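N-acetylmuramoyl-L-alanine amidase domain-containing protein SAOUHSC_02979 (Staphylococcus aureus, PDB 5T1Q) probably hydrolyses amide bonds of the bacterial cell wall, this piece comprising the C-terminal part with its glucosaminidase-family region and CHAP domain. Local coordinates at residues S35-D40 with A196-S201; V84-A89 with Y206-F211; R140-P143 with E147-K150; K168-S173 with K179-H184. All blocks are in the same frame, centred on the assembly; numbering follows the deposited sequence. Where two conformers were deposited one is given.

Contact 1: S35-D40 with A196-S201; sequences SLFETD and AKKLNS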
loop_
_atom_site.group_PDB
_atom_site.type_symbol
_atom_site.label_atom_id
_atom_site.label_comp_id
_atom_site.label_asym_id
_atom_site.label_seq_id
_atom_site.Cartn_x
_atom_site.Cartn_y
_atom_site.Cartn_z
ATOM N N SER A 35 -2.161 1.834 -0.809
ATOM C CA SER A 35 -2.776 1.103 0.307
ATOM C C SER A 35 -1.976 -0.105 0.755
ATOM O O SER A 35 -1.366 -0.782 -0.052
ATOM C CB SER A 35 -4.173 0.635 -0.071
ATOM O OG SER A 35 -4.972 1.722 -0.482
ATOM N N LEU A 36 -2.003 -0.353 2.055
ATOM C CA LEU A 36 -1.363 -1.496 2.659
ATOM C C LEU A 36 -2.437 -2.513 3.019
ATOM O O LEU A 36 -3.589 -2.156 3.260
ATOM C CB LEU A 36 -0.588 -1.079 3.895
ATOM C CG LEU A 36 0.549 -0.098 3.572
ATOM C CD1 LEU A 36 1.052 0.525 4.846
ATOM C CD2 LEU A 36 1.673 -0.778 2.802
ATOM N N PHE A 37 -2.032 -3.775 3.039
ATOM C CA PHE A 37 -2.916 -4.897 3.294
ATOM C C PHE A 37 -2.281 -5.913 4.222
ATOM O O PHE A 37 -1.058 -6.074 4.248
ATOM C CB PHE A 37 -3.227 -5.617 1.979
ATOM C CG PHE A 37 -3.989 -4.786 1.002
ATOM C CD1 PHE A 37 -3.331 -3.904 0.168
ATOM C CD2 PHE A 37 -5.376 -4.877 0.925
ATOM C CE1 PHE A 37 -4.030 -3.123 -0.720
ATOM C CE2 PHE A 37 -6.081 -4.105 0.030
ATOM C CZ PHE A 37 -5.410 -3.221 -0.790
ATOM N N GLU A 38 -3.130 -6.623 4.953
ATOM C CA GLU A 38 -2.677 -7.690 5.837
ATOM C C GLU A 38 -3.364 -8.966 5.359
ATOM O O GLU A 38 -4.401 -8.907 4.680
ATOM C CB GLU A 38 -3.021 -7.328 7.277
ATOM C CG GLU A 38 -2.072 -7.920 8.315
ATOM C CD GLU A 38 -2.052 -7.139 9.614
ATOM O OE1 GLU A 38 -2.571 -6.005 9.646
ATOM O OE2 GLU A 38 -1.493 -7.650 10.608
ATOM N N THR A 39 -2.762 -10.117 5.650
ATOM C CA THR A 39 -3.364 -11.402 5.283
ATOM C C THR A 39 -4.604 -11.643 6.133
ATOM O O THR A 39 -4.584 -11.427 7.338
ATOM C CB THR A 39 -2.396 -12.591 5.460
ATOM O OG1 THR A 39 -1.659 -12.434 6.687
ATOM C CG2 THR A 39 -1.423 -12.672 4.284
ATOM N N ASP A 40 -5.683 -12.065 5.480
ATOM C CA ASP A 40 -6.956 -12.359 6.146
ATOM C C ASP A 40 -6.756 -13.489 7.157
ATOM O O ASP A 40 -6.339 -14.574 6.762
ATOM C CB ASP A 40 -7.979 -12.779 5.073
ATOM C CG ASP A 40 -9.363 -13.093 5.633
ATOM O OD1 ASP A 40 -9.626 -12.902 6.837
ATOM O OD2 ASP A 40 -10.206 -13.541 4.832
ATOM N N ALA A 196 -5.644 -7.809 -8.194
ATOM C CA ALA A 196 -7.071 -8.166 -8.197
ATOM C C ALA A 196 -7.595 -8.462 -6.798
ATOM O O ALA A 196 -8.643 -7.942 -6.404
ATOM C CB ALA A 196 -7.338 -9.355 -9.114
ATOM N N LYS A 197 -6.874 -9.286 -6.044
ATOM C CA LYS A 197 -7.302 -9.617 -4.685
ATOM C C LYS A 197 -7.351 -8.380 -3.780
ATOM O O LYS A 197 -8.191 -8.294 -2.891
ATOM C CB LYS A 197 -6.471 -10.747 -4.072
ATOM C CG LYS A 197 -6.705 -12.100 -4.752
ATOM C CD LYS A 197 -6.468 -13.285 -3.825
ATOM C CE LYS A 197 -5.060 -13.338 -3.239
ATOM N NZ LYS A 197 -4.011 -13.621 -4.257
ATOM N N LYS A 198 -6.456 -7.425 -4.022
ATOM C CA LYS A 198 -6.464 -6.177 -3.275
ATOM C C LYS A 198 -7.709 -5.351 -3.606
ATOM O O LYS A 198 -8.384 -4.862 -2.699
ATOM C CB LYS A 198 -5.191 -5.370 -3.538
ATOM C CG LYS A 198 -3.955 -5.946 -2.861
ATOM C CD LYS A 198 -2.724 -5.129 -3.210
ATOM C CE LYS A 198 -1.501 -5.607 -2.455
ATOM N NZ LYS A 198 -0.350 -4.703 -2.709
ATOM N N LEU A 199 -8.021 -5.200 -4.895
ATOM C CA LEU A 199 -9.209 -4.443 -5.288
ATOM C C LEU A 199 -10.477 -5.089 -4.726
ATOM O O LEU A 199 -11.337 -4.395 -4.190
ATOM C CB LEU A 199 -9.316 -4.299 -6.811
ATOM C CG LEU A 199 -8.274 -3.438 -7.525
ATOM C CD1 LEU A 199 -8.579 -3.398 -9.012
ATOM C CD2 LEU A 199 -8.227 -2.022 -6.972
ATOM N N ASN A 200 -10.570 -6.410 -4.831
ATOM C CA ASN A 200 -11.719 -7.149 -4.323
ATOM C C ASN A 200 -11.887 -6.898 -2.830
ATOM O O ASN A 200 -12.994 -6.651 -2.370
ATOM C CB ASN A 200 -11.590 -8.653 -4.635
ATOM C CG ASN A 200 -11.618 -8.942 -6.135
ATOM O OD1 ASN A 200 -12.079 -8.122 -6.933
ATOM N ND2 ASN A 200 -11.121 -10.107 -6.524
ATOM N N SER A 201 -10.778 -6.912 -2.092
ATOM C CA SER A 201 -10.813 -6.647 -0.655
ATOM C C SER A 201 -11.372 -5.254 -0.346
ATOM O O SER A 201 -12.151 -5.087 0.591
ATOM C CB SER A 201 -9.413 -6.768 -0.059
ATOM O OG SER A 201 -9.441 -6.487 1.330
HETATM O O HOH W 1 -0.830 -2.068 -2.424
#
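F37 and K198 each set CG anti to their own carbonyl carbon (chi1 -64° and -73°), which turns ring and lysine chain toward one another. Extended beyond CG, the K198 chain lays its methylenes across one face of the F37 ring. K198 CG sits over the ring centre in a CH-pi contact, 3.6 Å from the F37 centroid and 14° off the normal. On one side of it K198 CB lies 3.5 Å from F37 CZ. On the other, K198 CE lies 3.6 Å from F37 CD1. S201 CB comes near the ring obliquely, 4.3 Å from F37 CE2.

The straight chain carries the ammonium past the ring. K198 NZ gives a hydrogen bond to a water at 2.7 Å, and that water donates to S35 O at 2.8 Å. NZ also forms a salt bridge with D192 and a hydrogen bond to L337 O, and these partners together satisfy the charge. S201 OG bonds to F52 O. F37 pairs through its backbone with G338 and I340. The arrangement is a strand-on-helix junction: strand 37-39, part of the mixed sheet that includes CHAP-domain strands, packs on helix 195-205 of the glucosaminidase-family region.

Contact 2: V84-A89 with Y206-F211; sequences VMIAQA and YQLTQF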
loop_
_atom_site.group_PDB
_atom_site.type_symbol
_atom_site.label_atom_id
_atom_site.label_comp_id
_atom_site.label_asym_id
_atom_site.label_seq_id
_atom_site.Cartn_x
_atom_site.Cartn_y
_atom_site.Cartn_z
ATOM N N VAL A 84 -15.114 -0.521 -9.026
ATOM C CA VAL A 84 -13.754 -0.775 -9.469
ATOM C C VAL A 84 -13.004 0.557 -9.488
ATOM O O VAL A 84 -11.887 0.646 -8.995
ATOM C CB VAL A 84 -13.717 -1.488 -10.844
ATOM C CG1 VAL A 84 -12.291 -1.617 -11.371
ATOM C CG2 VAL A 84 -14.359 -2.866 -10.744
HETATM N N MSE A 85 -13.649 1.595 -10.003
HETATM C CA MSE A 85 -13.035 2.923 -10.096
HETATM C C MSE A 85 -12.685 3.495 -8.729
HETATM O O MSE A 85 -11.596 4.047 -8.540
HETATM C CB MSE A 85 -13.996 3.832 -10.864
HETATM C CG MSE A 85 -13.503 5.270 -11.012
HETATM SE SE MSE A 85 -14.756 6.231 -12.200
HETATM C CE MSE A 85 -13.815 7.955 -12.295
ATOM N N ILE A 86 -13.600 3.374 -7.771
ATOM C CA ILE A 86 -13.372 3.901 -6.432
ATOM C C ILE A 86 -12.271 3.095 -5.721
ATOM O O ILE A 86 -11.443 3.662 -5.008
ATOM C CB ILE A 86 -14.664 3.911 -5.590
ATOM C CG1 ILE A 86 -15.678 4.881 -6.198
ATOM C CG2 ILE A 86 -14.355 4.336 -4.160
ATOM C CD1 ILE A 86 -17.061 4.795 -5.594
ATOM N N ALA A 87 -12.283 1.780 -5.923
ATOM C CA ALA A 87 -11.299 0.905 -5.326
ATOM C C ALA A 87 -9.911 1.211 -5.862
ATOM O O ALA A 87 -8.947 1.235 -5.091
ATOM C CB ALA A 87 -11.659 -0.545 -5.581
ATOM N N GLN A 88 -9.806 1.428 -7.179
ATOM C CA GLN A 88 -8.526 1.778 -7.782
ATOM C C GLN A 88 -8.039 3.126 -7.253
ATOM O O GLN A 88 -6.845 3.281 -6.982
ATOM C CB GLN A 88 -8.582 1.773 -9.318
ATOM C CG GLN A 88 -8.525 0.382 -9.919
ATOM C CD GLN A 88 -8.254 0.386 -11.418
ATOM O OE1 GLN A 88 -9.172 0.462 -12.232
ATOM N NE2 GLN A 88 -6.992 0.210 -11.782
ATOM N N ALA A 89 -8.958 4.082 -7.084
ATOM C CA ALA A 89 -8.604 5.379 -6.515
ATOM C C ALA A 89 -8.049 5.186 -5.105
ATOM O O ALA A 89 -6.989 5.729 -4.772
ATOM C CB ALA A 89 -9.797 6.331 -6.493
ATOM N N TYR A 206 -15.485 -1.887 1.904
ATOM C CA TYR A 206 -16.081 -0.554 1.856
ATOM C C TYR A 206 -17.453 -0.503 1.159
ATOM O O TYR A 206 -18.004 0.580 0.979
ATOM C CB TYR A 206 -15.084 0.471 1.307
ATOM C CG TYR A 206 -13.937 0.704 2.272
ATOM C CD1 TYR A 206 -14.130 1.447 3.427
ATOM C CD2 TYR A 206 -12.665 0.169 2.043
ATOM C CE1 TYR A 206 -13.097 1.659 4.328
ATOM C CE2 TYR A 206 -11.620 0.381 2.937
ATOM C CZ TYR A 206 -11.848 1.128 4.084
ATOM O OH TYR A 206 -10.840 1.359 4.994
ATOM N N GLN A 207 -18.000 -1.678 0.822
ATOM C CA GLN A 207 -19.329 -1.818 0.226
ATOM C C GLN A 207 -19.509 -0.899 -0.982
ATOM O O GLN A 207 -20.523 -0.188 -1.114
ATOM C CB GLN A 207 -20.407 -1.537 1.277
ATOM C CG GLN A 207 -20.378 -2.444 2.497
ATOM C CD GLN A 207 -20.814 -3.883 2.232
ATOM O OE1 GLN A 207 -21.603 -4.162 1.338
ATOM N NE2 GLN A 207 -20.321 -4.796 3.053
ATOM N N LEU A 208 -18.528 -0.939 -1.879
ATOM C CA LEU A 208 -18.527 -0.058 -3.027
ATOM C C LEU A 208 -19.525 -0.415 -4.144
ATOM O O LEU A 208 -19.749 0.413 -5.039
ATOM C CB LEU A 208 -17.108 0.063 -3.582
ATOM C CG LEU A 208 -16.026 0.501 -2.584
ATOM C CD1 LEU A 208 -14.669 0.586 -3.279
ATOM C CD2 LEU A 208 -16.375 1.833 -1.932
ATOM N N THR A 209 -20.121 -1.612 -4.119
ATOM C CA THR A 209 -21.125 -1.967 -5.135
ATOM C C THR A 209 -22.383 -1.106 -4.997
ATOM O O THR A 209 -23.137 -0.942 -5.953
ATOM C CB THR A 209 -21.558 -3.442 -5.064
ATOM O OG1 THR A 209 -22.040 -3.735 -3.746
ATOM C CG2 THR A 209 -20.396 -4.361 -5.404
ATOM N N GLN A 210 -22.601 -0.544 -3.814
ATOM C CA GLN A 210 -23.769 0.296 -3.589
ATOM C C GLN A 210 -23.744 1.550 -4.488
ATOM O O GLN A 210 -24.716 2.300 -4.522
ATOM C CB GLN A 210 -23.894 0.686 -2.108
ATOM C CG GLN A 210 -22.987 1.822 -1.655
ATOM C CD GLN A 210 -23.089 2.082 -0.162
ATOM O OE1 GLN A 210 -23.742 3.041 0.264
ATOM N NE2 GLN A 210 -22.484 1.205 0.642
ATOM N N PHE A 211 -22.631 1.766 -5.199
ATOM C CA PHE A 211 -22.491 2.895 -6.129
ATOM C C PHE A 211 -22.527 2.449 -7.602
ATOM O O PHE A 211 -22.307 3.264 -8.503
ATOM C CB PHE A 211 -21.190 3.659 -5.845
ATOM C CG PHE A 211 -21.053 4.107 -4.412
ATOM C CD1 PHE A 211 -21.888 5.098 -3.897
ATOM C CD2 PHE A 211 -20.088 3.546 -3.578
ATOM C CE1 PHE A 211 -21.766 5.512 -2.583
ATOM C CE2 PHE A 211 -19.959 3.964 -2.264
ATOM C CZ PHE A 211 -20.800 4.945 -1.765
#
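I86 and L208 cross obliquely where helix 82-93 meets the turn that follows helix 195-205. Helix 195-205 ends in a Schellman motif. Q207, with positive phi, is its C-prime residue, and L208 N bonds back to I203 O. The chain enters the 3-10 segment 208-211, which faces helix 82-93 within the glucosaminidase-family region, a member of the lysozyme clan.

L208 presents its two methyls to the helix. L208 CD1 lies 3.9 Å from I86 CG2, and L208 CD2 is equally near that methyl. L208 CD1 also lies 4.0 Å from A87 CB. I86 divides its branches between two partners. CG2 stands anti to the backbone N and goes to L208, while CG1 lies beside that N (chi1 -65°) and carries CD1 to F211. The I86 and F211 side chains cross at about a right angle, with I86 CD1 3.8 Å from F211 CD2.

All four residues are buried, the side-chain contacts are apolar and no hydrogen bond crosses. A71 touches I86 and A68 touches F211, both from helix 58-78. I202 touches A87 and L208. Within the turn, Q210 CG lies over the centre of one F211 face, and Q210 NE2 donates to Q207 O at 3.0 Å.

Contact 3: R140-P143 with E147-K150; sequences RKYP and ESLK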
loop_
_atom_site.group_PDB
_atom_site.type_symbol
_atom_site.label_atom_id
_atom_site.label_comp_id
_atom_site.label_asym_id
_atom_site.label_seq_id
_atom_site.Cartn_x
_atom_site.Cartn_y
_atom_site.Cartn_z
ATOM N N ARG A 140 0.902 11.748 -14.714
ATOM C CA ARG A 140 0.054 12.822 -15.181
ATOM C C ARG A 140 -0.267 13.776 -14.036
ATOM O O ARG A 140 -0.617 13.343 -12.940
ATOM C CB ARG A 140 -1.228 12.258 -15.807
ATOM C CG ARG A 140 -0.951 11.317 -16.972
ATOM C CD ARG A 140 -2.208 10.880 -17.708
ATOM N NE ARG A 140 -1.888 9.918 -18.766
ATOM C CZ ARG A 140 -2.774 9.339 -19.581
ATOM N NH1 ARG A 140 -4.066 9.621 -19.492
ATOM N NH2 ARG A 140 -2.359 8.462 -20.497
ATOM N N LYS A 141 -0.089 15.066 -14.304
ATOM C CA LYS A 141 -0.341 16.141 -13.356
ATOM C C LYS A 141 -1.591 16.866 -13.842
ATOM O O LYS A 141 -1.612 17.391 -14.958
ATOM C CB LYS A 141 0.868 17.076 -13.342
ATOM C CG LYS A 141 0.801 18.271 -12.406
ATOM C CD LYS A 141 2.064 19.104 -12.577
ATOM C CE LYS A 141 2.047 20.369 -11.746
ATOM N NZ LYS A 141 2.113 20.072 -10.298
ATOM N N TYR A 142 -2.636 16.867 -13.019
ATOM C CA TYR A 142 -3.908 17.480 -13.382
ATOM C C TYR A 142 -4.144 18.780 -12.631
ATOM O O TYR A 142 -3.583 18.971 -11.560
ATOM C CB TYR A 142 -5.047 16.529 -13.048
ATOM C CG TYR A 142 -4.925 15.151 -13.652
ATOM C CD1 TYR A 142 -4.299 14.122 -12.960
ATOM C CD2 TYR A 142 -5.465 14.867 -14.901
ATOM C CE1 TYR A 142 -4.203 12.851 -13.501
ATOM C CE2 TYR A 142 -5.372 13.599 -15.447
ATOM C CZ TYR A 142 -4.744 12.593 -14.742
ATOM O OH TYR A 142 -4.654 11.330 -15.278
ATOM N N PRO A 143 -4.982 19.683 -13.188
ATOM C CA PRO A 143 -5.302 20.930 -12.468
ATOM C C PRO A 143 -6.105 20.675 -11.186
ATOM O O PRO A 143 -6.024 21.455 -10.240
ATOM C CB PRO A 143 -6.158 21.723 -13.473
ATOM C CG PRO A 143 -5.942 21.080 -14.797
ATOM C CD PRO A 143 -5.582 19.653 -14.535
ATOM N N GLU A 147 -10.363 16.482 -13.399
ATOM C CA GLU A 147 -9.737 15.960 -14.613
ATOM C C GLU A 147 -9.134 14.564 -14.417
ATOM O O GLU A 147 -8.942 13.845 -15.389
ATOM C CB GLU A 147 -8.664 16.921 -15.167
ATOM C CG GLU A 147 -9.167 18.288 -15.654
ATOM C CD GLU A 147 -9.375 19.321 -14.544
ATOM O OE1 GLU A 147 -10.039 20.355 -14.803
ATOM O OE2 GLU A 147 -8.870 19.113 -13.418
ATOM N N SER A 148 -8.822 14.191 -13.173
ATOM C CA SER A 148 -8.268 12.862 -12.885
ATOM C C SER A 148 -9.325 11.776 -13.074
ATOM O O SER A 148 -9.076 10.771 -13.735
ATOM C CB SER A 148 -7.704 12.806 -11.461
ATOM O OG SER A 148 -7.144 11.533 -11.171
ATOM N N LEU A 149 -10.495 11.986 -12.479
ATOM C CA LEU A 149 -11.624 11.056 -12.599
ATOM C C LEU A 149 -12.036 10.880 -14.067
ATOM O O LEU A 149 -12.322 9.762 -14.514
ATOM C CB LEU A 149 -12.821 11.580 -11.801
ATOM C CG LEU A 149 -12.677 11.694 -10.275
ATOM C CD1 LEU A 149 -13.729 12.629 -9.683
ATOM C CD2 LEU A 149 -12.734 10.327 -9.618
ATOM N N LYS A 150 -12.089 12.002 -14.790
ATOM C CA LYS A 150 -12.432 12.020 -16.221
ATOM C C LYS A 150 -11.359 11.266 -17.027
ATOM O O LYS A 150 -11.682 10.459 -17.905
ATOM C CB LYS A 150 -12.543 13.485 -16.699
ATOM C CG LYS A 150 -12.828 13.751 -18.182
ATOM C CD LYS A 150 -14.180 13.222 -18.638
ATOM C CE LYS A 150 -14.746 14.039 -19.797
ATOM N NZ LYS A 150 -13.862 14.132 -20.993
HETATM O O HOH W 2 -5.828 9.966 -12.905
#
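The Y142 ring lies with one face against the backbone of S148. S148 CA stands over the ring centre in a CH-pi contact, 3.8 Å from the Y142 centroid and only 5° off the normal. S148 CB is 3.9 Å from Y142 CD1. On the same side of the ring, displaced toward CD2 and CE2, E147 O approaches obliquely, 3.6 Å from Y142 CE2. The ring of F115 also meets that of Y142, the planes at about 45°.

Beyond the ring, Y142 OH bonds to D151, which also forms a salt bridge with R140. A water makes a second link. It donates a weak bond of 3.0 Å to Y142 OH and lies 2.7 Å from S148 OG. The hydroxyl of S148 swings away from the backbone N to meet this water, and it also bonds to L108 N. The tyrosine hydroxyl is linked to the helix directly through D151 and, weakly, through the water.

E147 bends at chi2 (82°), its side chain crossing that of P143 at about a right angle. E147 OE2 reaches P143 CD at 3.5 Å, while its hydrogen bond goes to S144. E147 CB meets the ring at Y142 CD2, 3.8 Å away. The whole is a compact strand-to-helix turn, where the chain leaves the hairpin of strands 119-128 and 131-140 and enters helix 145-158 of the glucosaminidase-family region.

Contact 4: K168-S173 with K179-H184; sequences KPTWKS and KDATSH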
loop_
_atom_site.group_PDB
_atom_site.type_symbol
_atom_site.label_atom_id
_atom_site.label_comp_id
_atom_site.label_asym_id
_atom_site.label_seq_id
_atom_site.Cartn_x
_atom_site.Cartn_y
_atom_site.Cartn_z
ATOM N N LYS A 168 -11.160 -3.110 -22.311
ATOM C CA LYS A 168 -12.538 -3.439 -22.699
ATOM C C LYS A 168 -13.167 -4.518 -21.791
ATOM O O LYS A 168 -14.334 -4.402 -21.447
ATOM C CB LYS A 168 -12.636 -3.828 -24.188
ATOM C CG LYS A 168 -14.059 -4.120 -24.658
ATOM C CD LYS A 168 -14.156 -4.363 -26.160
ATOM C CE LYS A 168 -15.587 -4.701 -26.544
ATOM N NZ LYS A 168 -15.800 -4.840 -28.005
ATOM N N PRO A 169 -12.398 -5.560 -21.398
ATOM C CA PRO A 169 -12.944 -6.572 -20.475
ATOM C C PRO A 169 -13.366 -6.067 -19.069
ATOM O O PRO A 169 -13.974 -6.832 -18.324
ATOM C CB PRO A 169 -11.796 -7.578 -20.343
ATOM C CG PRO A 169 -11.044 -7.452 -21.627
ATOM C CD PRO A 169 -11.107 -5.997 -21.971
ATOM N N THR A 170 -13.027 -4.830 -18.694
ATOM C CA THR A 170 -13.470 -4.283 -17.400
ATOM C C THR A 170 -14.798 -3.550 -17.556
ATOM O O THR A 170 -15.428 -3.192 -16.555
ATOM C CB THR A 170 -12.468 -3.300 -16.768
ATOM O OG1 THR A 170 -12.416 -2.090 -17.529
ATOM C CG2 THR A 170 -11.075 -3.924 -16.646
ATOM N N TRP A 171 -15.209 -3.320 -18.812
ATOM C CA TRP A 171 -16.468 -2.642 -19.118
ATOM C C TRP A 171 -17.587 -3.472 -18.543
ATOM O O TRP A 171 -17.539 -4.699 -18.587
ATOM C CB TRP A 171 -16.667 -2.494 -20.629
ATOM C CG TRP A 171 -15.710 -1.571 -21.325
ATOM C CD1 TRP A 171 -14.535 -1.058 -20.831
ATOM C CD2 TRP A 171 -15.754 -1.198 -22.705
ATOM N NE1 TRP A 171 -13.902 -0.314 -21.798
ATOM C CE2 TRP A 171 -14.623 -0.392 -22.960
ATOM C CE3 TRP A 171 -16.664 -1.436 -23.745
ATOM C CZ2 TRP A 171 -14.374 0.174 -24.211
ATOM C CZ3 TRP A 171 -16.416 -0.869 -24.993
ATOM C CH2 TRP A 171 -15.281 -0.072 -25.212
ATOM N N LYS A 172 -18.604 -2.789 -18.041
ATOM C CA LYS A 172 -19.740 -3.441 -17.374
ATOM C C LYS A 172 -20.456 -4.422 -18.318
ATOM O O LYS A 172 -20.824 -5.522 -17.917
ATOM C CB LYS A 172 -20.697 -2.363 -16.858
ATOM C CG LYS A 172 -21.393 -2.672 -15.548
ATOM C CD LYS A 172 -22.047 -1.404 -15.028
ATOM C CE LYS A 172 -22.628 -1.590 -13.646
ATOM N NZ LYS A 172 -23.238 -0.318 -13.181
ATOM N N SER A 173 -20.595 -4.033 -19.582
ATOM C CA SER A 173 -21.229 -4.880 -20.596
ATOM C C SER A 173 -20.412 -6.137 -20.966
ATOM O O SER A 173 -20.948 -7.060 -21.570
ATOM C CB SER A 173 -21.503 -4.054 -21.862
ATOM O OG SER A 173 -20.316 -3.454 -22.350
ATOM N N LYS A 179 -15.777 -8.684 -10.049
ATOM C CA LYS A 179 -14.605 -9.587 -9.947
ATOM C C LYS A 179 -14.018 -10.006 -11.297
ATOM O O LYS A 179 -12.844 -10.372 -11.379
ATOM C CB LYS A 179 -14.876 -10.817 -9.065
ATOM C CG LYS A 179 -14.807 -10.518 -7.569
ATOM C CD LYS A 179 -14.558 -11.772 -6.723
ATOM C CE LYS A 179 -15.809 -12.592 -6.457
ATOM N NZ LYS A 179 -16.623 -12.004 -5.352
ATOM N N ASP A 180 -14.825 -9.967 -12.348
ATOM C CA ASP A 180 -14.327 -10.281 -13.678
ATOM C C ASP A 180 -13.455 -9.111 -14.129
ATOM O O ASP A 180 -12.383 -9.304 -14.708
ATOM C CB ASP A 180 -15.491 -10.515 -14.642
ATOM C CG ASP A 180 -16.320 -11.744 -14.265
ATOM O OD1 ASP A 180 -15.752 -12.858 -14.262
ATOM O OD2 ASP A 180 -17.536 -11.598 -13.991
ATOM N N ALA A 181 -13.910 -7.901 -13.803
ATOM C CA ALA A 181 -13.198 -6.682 -14.149
ATOM C C ALA A 181 -11.865 -6.546 -13.406
ATOM O O ALA A 181 -10.836 -6.267 -14.028
ATOM C CB ALA A 181 -14.076 -5.471 -13.894
ATOM N N THR A 182 -11.865 -6.760 -12.091
ATOM C CA THR A 182 -10.619 -6.660 -11.321
ATOM C C THR A 182 -9.572 -7.689 -11.792
ATOM O O THR A 182 -8.383 -7.375 -11.829
ATOM C CB THR A 182 -10.842 -6.791 -9.801
ATOM O OG1 THR A 182 -11.413 -8.062 -9.500
ATOM C CG2 THR A 182 -11.759 -5.682 -9.274
ATOM N N SER A 183 -10.005 -8.886 -12.191
ATOM C CA SER A 183 -9.051 -9.918 -12.659
ATOM C C SER A 183 -8.340 -9.517 -13.962
ATOM O O SER A 183 -7.217 -9.955 -14.217
ATOM C CB SER A 183 -9.732 -11.273 -12.859
ATOM O OG SER A 183 -10.589 -11.247 -13.981
ATOM N N HIS A 184 -9.002 -8.708 -14.790
ATOM C CA HIS A 184 -8.390 -8.224 -16.043
ATOM C C HIS A 184 -7.470 -7.017 -15.821
ATOM O O HIS A 184 -6.654 -6.695 -16.679
ATOM C CB HIS A 184 -9.452 -7.940 -17.103
ATOM C CG HIS A 184 -10.066 -9.181 -17.675
ATOM N ND1 HIS A 184 -11.273 -9.689 -17.240
ATOM C CD2 HIS A 184 -9.621 -10.033 -18.629
ATOM C CE1 HIS A 184 -11.554 -10.790 -17.914
ATOM N NE2 HIS A 184 -10.570 -11.019 -18.767
#
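T170 and A181 bring their backbones together, with T170 CA only 4.0 Å from A181 CA, where the 3-10 turn 168-170 lies against helix 178-185. The small side chain of A181 is consistent with so close an approach. A181 CB is 3.8 Å from T170 O and 3.9 Å from T170 CB. The methyl T170 CG2 sits beside the backbone N of its own residue, anti to the carbonyl carbon, and meets A181 O at 3.5 Å. Its hydroxyl, T170 OG1, turns to Y167 O instead.

P169 covers the imidazole of H184. P169 CB stands over the ring centre in a CH-pi contact, 3.6 Å from the H184 centroid and 13° off the normal. These two residues lie toward the surface, while T170 and A181 are buried. The contact folds the loop after helix 145-158 back on the next helix of the glucosaminidase-family region. On the inner side A181 and T182 touch V84 of helix 82-93.

The imidazole is held in place from within its own helix. H184 ND1 donates to D180 O at 2.8 Å, with an N-H...O angle of 147°, and lies above the carbonyl plane. That bond limits rotation of the ring beneath P169 and turns ND1-H back to the carbonyl one turn earlier in the helix. S183 OG donates to the same D180 O at 2.7 Å and arrives from the opposite face of the carbonyl.

In the fold
The touching residues of contacts 1 and 2 are all buried, while contacts 3 and 4 are partly buried and reach the surface. Contact 2 is apolar between side chains, with no crossing hydrogen bond. Contact 1 includes a lysine whose charge is satisfied by a salt bridge, a carbonyl and a water. Contacts 3 and 4 are short-range turns onto a helix. Contacts 1, 3 and 4 each have a CH-pi contact, contact 2 none. Helices 82-93 and 195-205 join contact 1 to contact 2, as L199 packs on Q88 and A87. Helix 178-185 reaches both: N200 meets T182, and V84 meets A181. M85 touches L149 of contact 3. Only contact 1 extends to the sheet with CHAP-domain strands.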